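Local atomic coordinates of predicted ATPase involved in replication control, Cdc46/Mcm family (Methanopyrus kandleri AV19, PDB entry 3F8T), a protein that belongs to the MCM family of replicative helicases and may bind ATP and single-stranded DNA. Residues D203-F208 with K460-M465; G222-L227 with V483-E488. The protein carries 2 engineered substitutions. One frame throughout, in Å; residues are numbered along the deposited sequence.

In the fold
Both contacts join helices of the P-loop ATPase region to helices of the C-terminal AAA lid, more than 250 residues further on, and belong to one apolar core. Interaction 1 sets the start of helix 204-212 against helix 449-465; interaction 2 links the next helix, 219-229, to helix 473-489. Their centres lie about 13 Å apart, and the helix 219-229 bridges them: Leu-227 CD2 is 3.5 Å from His-462 CA, and Ala-226 CB is 3.7 Å from Phe-208 CB. Near interaction 2, Met-224 and Tyr-486 also touch strand 373-376, an outermost strand of the five-stranded parallel sheet of the ATPase core.

Interaction 1 (D203-F208 with K460-M465); sequences DPLTTF and KAHARM
Met-465, on helix 449-465 of the AAA lid, lies against Pro-204 and Leu-205 in the first turn of helix 204-212 of the P-loop ATPase region, a helix-helix packing in which the axes of the two short helical segments approach to 10.8 Å, their directions 96° apart. No hydrogen bond crosses it. The thioether sulfur does the main touching: Met-465 SD sits 3.5 Å from Leu-205 CA, against the backbone of the helix start, and its CE reaches the CD1 branch of Leu-205. CG stands anti to the backbone N (chi1 -155°), and the bend at chi3 turns the methyl towards that leucine. The Pro-204 ring lies beside the base of the same methionine, its CB 3.9 Å from Met-465 CG. Pro-204 CG comes closer, 3.4 Å from Met-465 O, which is hydrogen-bonded to Tyr-402 OH. Shortened to an alanine, this side chain loses CG, SD and CE, which would probably open a gap beside Leu-205 and the Pro-204 ring. His-462, one turn earlier, brings the edge of its imidazole to Leu-205, and its ND1, buried here, has no hydrogen-bond partner in the model. Leu-227 of helix 219-229 packs on both Leu-205 and Met-465. The helix start is N-capped by Asp-203: its OD1 accepts from Thr-206 N at 3.2 Å, met from above the carboxylate plane, while Thr-206 OG1 donates to Asp-203 OD2 at 2.6 Å.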
loop_
_atom_site.group_PDB
_atom_site.type_symbol
_atom_site.label_atom_id
_atom_site.label_comp_id
_atom_site.label_asym_id
_atom_site.label_seq_id
_atom_site.Cartn_x
_atom_site.Cartn_y
_atom_site.Cartn_z
ATOM N N ASP A 203 20.724 -13.453 -9.589
ATOM C CA ASP A 203 21.043 -12.870 -8.293
ATOM C C ASP A 203 20.214 -11.607 -8.251
ATOM O O ASP A 203 20.721 -10.522 -8.619
ATOM C CB ASP A 203 22.561 -12.582 -8.217
ATOM C CG ASP A 203 23.006 -11.983 -6.877
ATOM O OD1 ASP A 203 22.178 -11.775 -5.956
ATOM O OD2 ASP A 203 24.229 -11.708 -6.755
ATOM N N PRO A 204 18.915 -11.729 -7.878
ATOM C CA PRO A 204 18.091 -10.521 -7.868
ATOM C C PRO A 204 18.506 -9.542 -6.772
ATOM O O PRO A 204 18.328 -8.337 -6.938
ATOM C CB PRO A 204 16.664 -11.047 -7.645
ATOM C CG PRO A 204 16.834 -12.353 -7.028
ATOM C CD PRO A 204 18.144 -12.918 -7.485
ATOM N N LEU A 205 19.062 -10.045 -5.672
ATOM C CA LEU A 205 19.488 -9.154 -4.584
ATOM C C LEU A 205 20.515 -8.151 -5.075
ATOM O O LEU A 205 20.366 -6.963 -4.854
ATOM C CB LEU A 205 20.045 -9.935 -3.391
ATOM C CG LEU A 205 20.566 -9.087 -2.227
ATOM C CD1 LEU A 205 19.482 -8.157 -1.650
ATOM C CD2 LEU A 205 21.108 -9.985 -1.146
ATOM N N THR A 206 21.553 -8.634 -5.757
ATOM C CA THR A 206 22.576 -7.728 -6.296
ATOM C C THR A 206 22.015 -6.734 -7.310
ATOM O O THR A 206 22.346 -5.538 -7.294
ATOM C CB THR A 206 23.770 -8.524 -6.874
ATOM O OG1 THR A 206 24.337 -9.322 -5.821
ATOM C CG2 THR A 206 24.830 -7.574 -7.379
ATOM N N THR A 207 21.140 -7.223 -8.182
ATOM C CA THR A 207 20.476 -6.363 -9.159
ATOM C C THR A 207 19.711 -5.210 -8.498
ATOM O O THR A 207 19.874 -4.048 -8.894
ATOM C CB THR A 207 19.543 -7.193 -10.046
ATOM O OG1 THR A 207 20.311 -8.214 -10.693
ATOM C CG2 THR A 207 18.888 -6.334 -11.082
ATOM N N PHE A 208 18.859 -5.524 -7.517
ATOM C CA PHE A 208 18.082 -4.494 -6.841
ATOM C C PHE A 208 18.984 -3.560 -6.038
ATOM O O PHE A 208 18.762 -2.352 -6.036
ATOM C CB PHE A 208 17.009 -5.115 -5.931
ATOM C CG PHE A 208 15.727 -5.441 -6.625
ATOM C CD1 PHE A 208 15.527 -6.698 -7.194
ATOM C CD2 PHE A 208 14.703 -4.488 -6.706
ATOM C CE1 PHE A 208 14.305 -7.007 -7.819
ATOM C CE2 PHE A 208 13.489 -4.782 -7.324
ATOM C CZ PHE A 208 13.297 -6.042 -7.900
ATOM N N LYS A 460 13.057 -13.933 5.113
ATOM C CA LYS A 460 11.760 -14.019 4.441
ATOM C C LYS A 460 11.737 -13.087 3.214
ATOM O O LYS A 460 11.277 -13.474 2.136
ATOM C CB LYS A 460 10.629 -13.671 5.413
ATOM C CG LYS A 460 10.380 -14.743 6.528
ATOM C CD LYS A 460 9.239 -14.293 7.463
ATOM C CE LYS A 460 8.779 -15.407 8.416
ATOM N NZ LYS A 460 7.901 -14.820 9.501
ATOM N N ALA A 461 12.229 -11.856 3.384
ATOM C CA ALA A 461 12.311 -10.918 2.263
ATOM C C ALA A 461 13.141 -11.465 1.109
ATOM O O ALA A 461 12.740 -11.358 -0.066
ATOM C CB ALA A 461 12.848 -9.556 2.726
ATOM N N HIS A 462 14.279 -12.092 1.426
ATOM C CA HIS A 462 15.103 -12.660 0.377
ATOM C C HIS A 462 14.393 -13.849 -0.304
ATOM O O HIS A 462 14.513 -14.039 -1.516
ATOM C CB HIS A 462 16.495 -13.049 0.868
ATOM C CG HIS A 462 17.391 -13.514 -0.238
ATOM N ND1 HIS A 462 17.872 -12.661 -1.210
ATOM C CD2 HIS A 462 17.838 -14.748 -0.565
ATOM C CE1 HIS A 462 18.605 -13.345 -2.073
ATOM N NE2 HIS A 462 18.598 -14.614 -1.706
ATOM N N ALA A 463 13.644 -14.638 0.467
ATOM C CA ALA A 463 12.875 -15.739 -0.136
ATOM C C ALA A 463 11.808 -15.181 -1.095
ATOM O O ALA A 463 11.607 -15.718 -2.190
ATOM C CB ALA A 463 12.256 -16.639 0.946
ATOM N N ARG A 464 11.141 -14.089 -0.715
ATOM C CA ARG A 464 10.211 -13.424 -1.656
ATOM C C ARG A 464 10.917 -12.995 -2.946
ATOM O O ARG A 464 10.365 -13.111 -4.054
ATOM C CB ARG A 464 9.513 -12.218 -0.998
ATOM C CG ARG A 464 8.600 -12.635 0.151
ATOM C CD ARG A 464 7.649 -11.536 0.639
ATOM N NE ARG A 464 8.332 -10.798 1.674
ATOM C CZ ARG A 464 8.188 -10.979 2.972
ATOM N NH1 ARG A 464 7.311 -11.843 3.468
ATOM N NH2 ARG A 464 8.910 -10.243 3.776
ATOM N N MET A 465 12.152 -12.509 -2.796
ATOM C CA MET A 465 12.967 -12.045 -3.920
ATOM C C MET A 465 13.327 -13.173 -4.888
ATOM O O MET A 465 13.643 -12.918 -6.064
ATOM C CB MET A 465 14.245 -11.420 -3.372
ATOM C CG MET A 465 14.907 -10.415 -4.253
ATOM S SD MET A 465 16.296 -9.729 -3.314
ATOM C CE MET A 465 15.649 -8.190 -2.732
#

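Interaction 2 (G222-L227 with V483-E488); sequences GKMLAL and VDWYLE
A Met-aromatic contact ties helix 219-229 of the P-loop ATPase region to helix 473-489, the last helix of the AAA lid, with Met-224 meeting Trp-485. Met-224 reaches out as a chain extended beyond CG, with CG anti to its own carbonyl carbon (chi1 -67°), so that the methyl at its end does the touching. Met-224 CE lies 3.2 Å from Trp-485 CE3, a tight approach for two carbons, and 3.4 Å from Trp-485 CZ3, on the six-membered ring, which it meets obliquely. The sulfur stands further back: Met-224 SD is 5.4 Å from the centroid of that ring, 61° off its normal. The two side chains cross at about a right angle. The same methyl has a second, looser neighbour in Tyr-486 CB at 4.3 Å. On the lid side, Asp-484 OD2 makes a salt bridge to Arg-430 and also accepts a hydrogen bond from Trp-426 NE1. With no hydrogen bond or charge pair between the segments, the join rests on dispersion and on the weak attraction of a thioether for an indole, carried largely by one methyl group.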
loop_
_atom_site.group_PDB
_atom_site.type_symbol
_atom_site.label_atom_id
_atom_site.label_comp_id
_atom_site.label_asym_id
_atom_site.label_seq_id
_atom_site.Cartn_x
_atom_site.Cartn_y
_atom_site.Cartn_z
ATOM N N GLY A 222 22.682 -0.955 -0.196
ATOM C CA GLY A 222 21.767 -1.362 -1.283
ATOM C C GLY A 222 21.022 -2.653 -0.965
ATOM O O GLY A 222 19.822 -2.766 -1.237
ATOM N N LYS A 223 21.731 -3.637 -0.414
ATOM C CA LYS A 223 21.116 -4.935 -0.091
ATOM C C LYS A 223 20.055 -4.778 0.992
ATOM O O LYS A 223 18.981 -5.338 0.895
ATOM C CB LYS A 223 22.177 -5.945 0.337
ATOM C CG LYS A 223 23.094 -6.419 -0.819
ATOM C CD LYS A 223 24.099 -7.398 -0.276
ATOM C CE LYS A 223 24.947 -7.964 -1.419
ATOM N NZ LYS A 223 26.063 -8.778 -0.846
ATOM N N MET A 224 20.361 -3.993 2.022
ATOM C CA MET A 224 19.384 -3.699 3.092
ATOM C C MET A 224 18.094 -3.073 2.554
ATOM O O MET A 224 16.995 -3.493 2.903
ATOM C CB MET A 224 19.998 -2.730 4.103
ATOM C CG MET A 224 21.138 -3.302 4.903
ATOM S SD MET A 224 21.689 -2.016 6.063
ATOM C CE MET A 224 22.917 -2.988 6.917
ATOM N N LEU A 225 18.236 -2.042 1.729
ATOM C CA LEU A 225 17.087 -1.369 1.126
ATOM C C LEU A 225 16.340 -2.247 0.123
ATOM O O LEU A 225 15.117 -2.172 0.038
ATOM C CB LEU A 225 17.517 -0.056 0.471
ATOM C CG LEU A 225 18.261 0.943 1.373
ATOM C CD1 LEU A 225 18.363 2.287 0.676
ATOM C CD2 LEU A 225 17.552 1.130 2.669
ATOM N N ALA A 226 17.075 -3.048 -0.655
ATOM C CA ALA A 226 16.433 -4.037 -1.540
ATOM C C ALA A 226 15.528 -4.991 -0.741
ATOM O O ALA A 226 14.349 -5.168 -1.058
ATOM C CB ALA A 226 17.476 -4.820 -2.308
ATOM N N LEU A 227 16.067 -5.579 0.322
ATOM C CA LEU A 227 15.281 -6.520 1.114
ATOM C C LEU A 227 14.139 -5.801 1.855
ATOM O O LEU A 227 13.056 -6.344 2.029
ATOM C CB LEU A 227 16.196 -7.317 2.060
ATOM C CG LEU A 227 17.186 -8.263 1.343
ATOM C CD1 LEU A 227 18.231 -8.753 2.311
ATOM C CD2 LEU A 227 16.468 -9.459 0.688
ATOM N N VAL A 483 22.781 -8.166 9.267
ATOM C CA VAL A 483 22.605 -7.786 10.670
ATOM C C VAL A 483 23.985 -7.659 11.325
ATOM O O VAL A 483 24.265 -6.660 11.996
ATOM C CB VAL A 483 21.658 -8.757 11.454
ATOM C CG1 VAL A 483 21.640 -8.420 12.961
ATOM C CG2 VAL A 483 20.241 -8.673 10.907
ATOM N N ASP A 484 24.848 -8.644 11.089
ATOM C CA ASP A 484 26.239 -8.596 11.586
ATOM C C ASP A 484 27.010 -7.353 11.128
ATOM O O ASP A 484 27.728 -6.718 11.923
ATOM C CB ASP A 484 27.001 -9.851 11.170
ATOM C CG ASP A 484 26.630 -11.056 12.000
ATOM O OD1 ASP A 484 26.130 -10.888 13.132
ATOM O OD2 ASP A 484 26.833 -12.180 11.513
ATOM N N TRP A 485 26.845 -6.999 9.857
ATOM C CA TRP A 485 27.495 -5.809 9.296
ATOM C C TRP A 485 27.040 -4.555 10.040
ATOM O O TRP A 485 27.873 -3.745 10.448
ATOM C CB TRP A 485 27.217 -5.701 7.795
ATOM C CG TRP A 485 27.881 -4.540 7.107
ATOM C CD1 TRP A 485 29.129 -4.518 6.533
ATOM C CD2 TRP A 485 27.329 -3.236 6.909
ATOM N NE1 TRP A 485 29.383 -3.270 5.998
ATOM C CE2 TRP A 485 28.292 -2.469 6.214
ATOM C CE3 TRP A 485 26.117 -2.638 7.259
ATOM C CZ2 TRP A 485 28.074 -1.137 5.860
ATOM C CZ3 TRP A 485 25.896 -1.311 6.903
ATOM C CH2 TRP A 485 26.871 -0.579 6.207
ATOM N N TYR A 486 25.726 -4.413 10.224
ATOM C CA TYR A 486 25.130 -3.343 11.041
ATOM C C TYR A 486 25.695 -3.302 12.465
ATOM O O TYR A 486 26.119 -2.244 12.957
ATOM C CB TYR A 486 23.597 -3.517 11.094
ATOM C CG TYR A 486 22.920 -2.888 12.301
ATOM C CD1 TYR A 486 23.222 -1.585 12.682
ATOM C CD2 TYR A 486 21.971 -3.587 13.046
ATOM C CE1 TYR A 486 22.622 -0.990 13.784
ATOM C CE2 TYR A 486 21.350 -2.993 14.174
ATOM C CZ TYR A 486 21.687 -1.687 14.522
ATOM O OH TYR A 486 21.101 -1.026 15.597
ATOM N N LEU A 487 25.675 -4.446 13.142
ATOM C CA LEU A 487 26.139 -4.513 14.531
ATOM C C LEU A 487 27.626 -4.156 14.665
ATOM O O LEU A 487 28.032 -3.466 15.619
ATOM C CB LEU A 487 25.870 -5.892 15.120
ATOM C CG LEU A 487 24.407 -6.304 15.326
ATOM C CD1 LEU A 487 24.363 -7.740 15.816
ATOM C CD2 LEU A 487 23.651 -5.377 16.287
ATOM N N GLU A 488 28.416 -4.615 13.704
ATOM C CA GLU A 488 29.856 -4.411 13.717
ATOM C C GLU A 488 30.244 -2.996 13.334
ATOM O O GLU A 488 31.030 -2.362 14.043
ATOM C CB GLU A 488 30.569 -5.469 12.864
ATOM C CG GLU A 488 30.606 -6.830 13.577
ATOM C CD GLU A 488 30.835 -8.032 12.649
ATOM O OE1 GLU A 488 31.440 -7.865 11.568
ATOM O OE2 GLU A 488 30.420 -9.157 13.028
#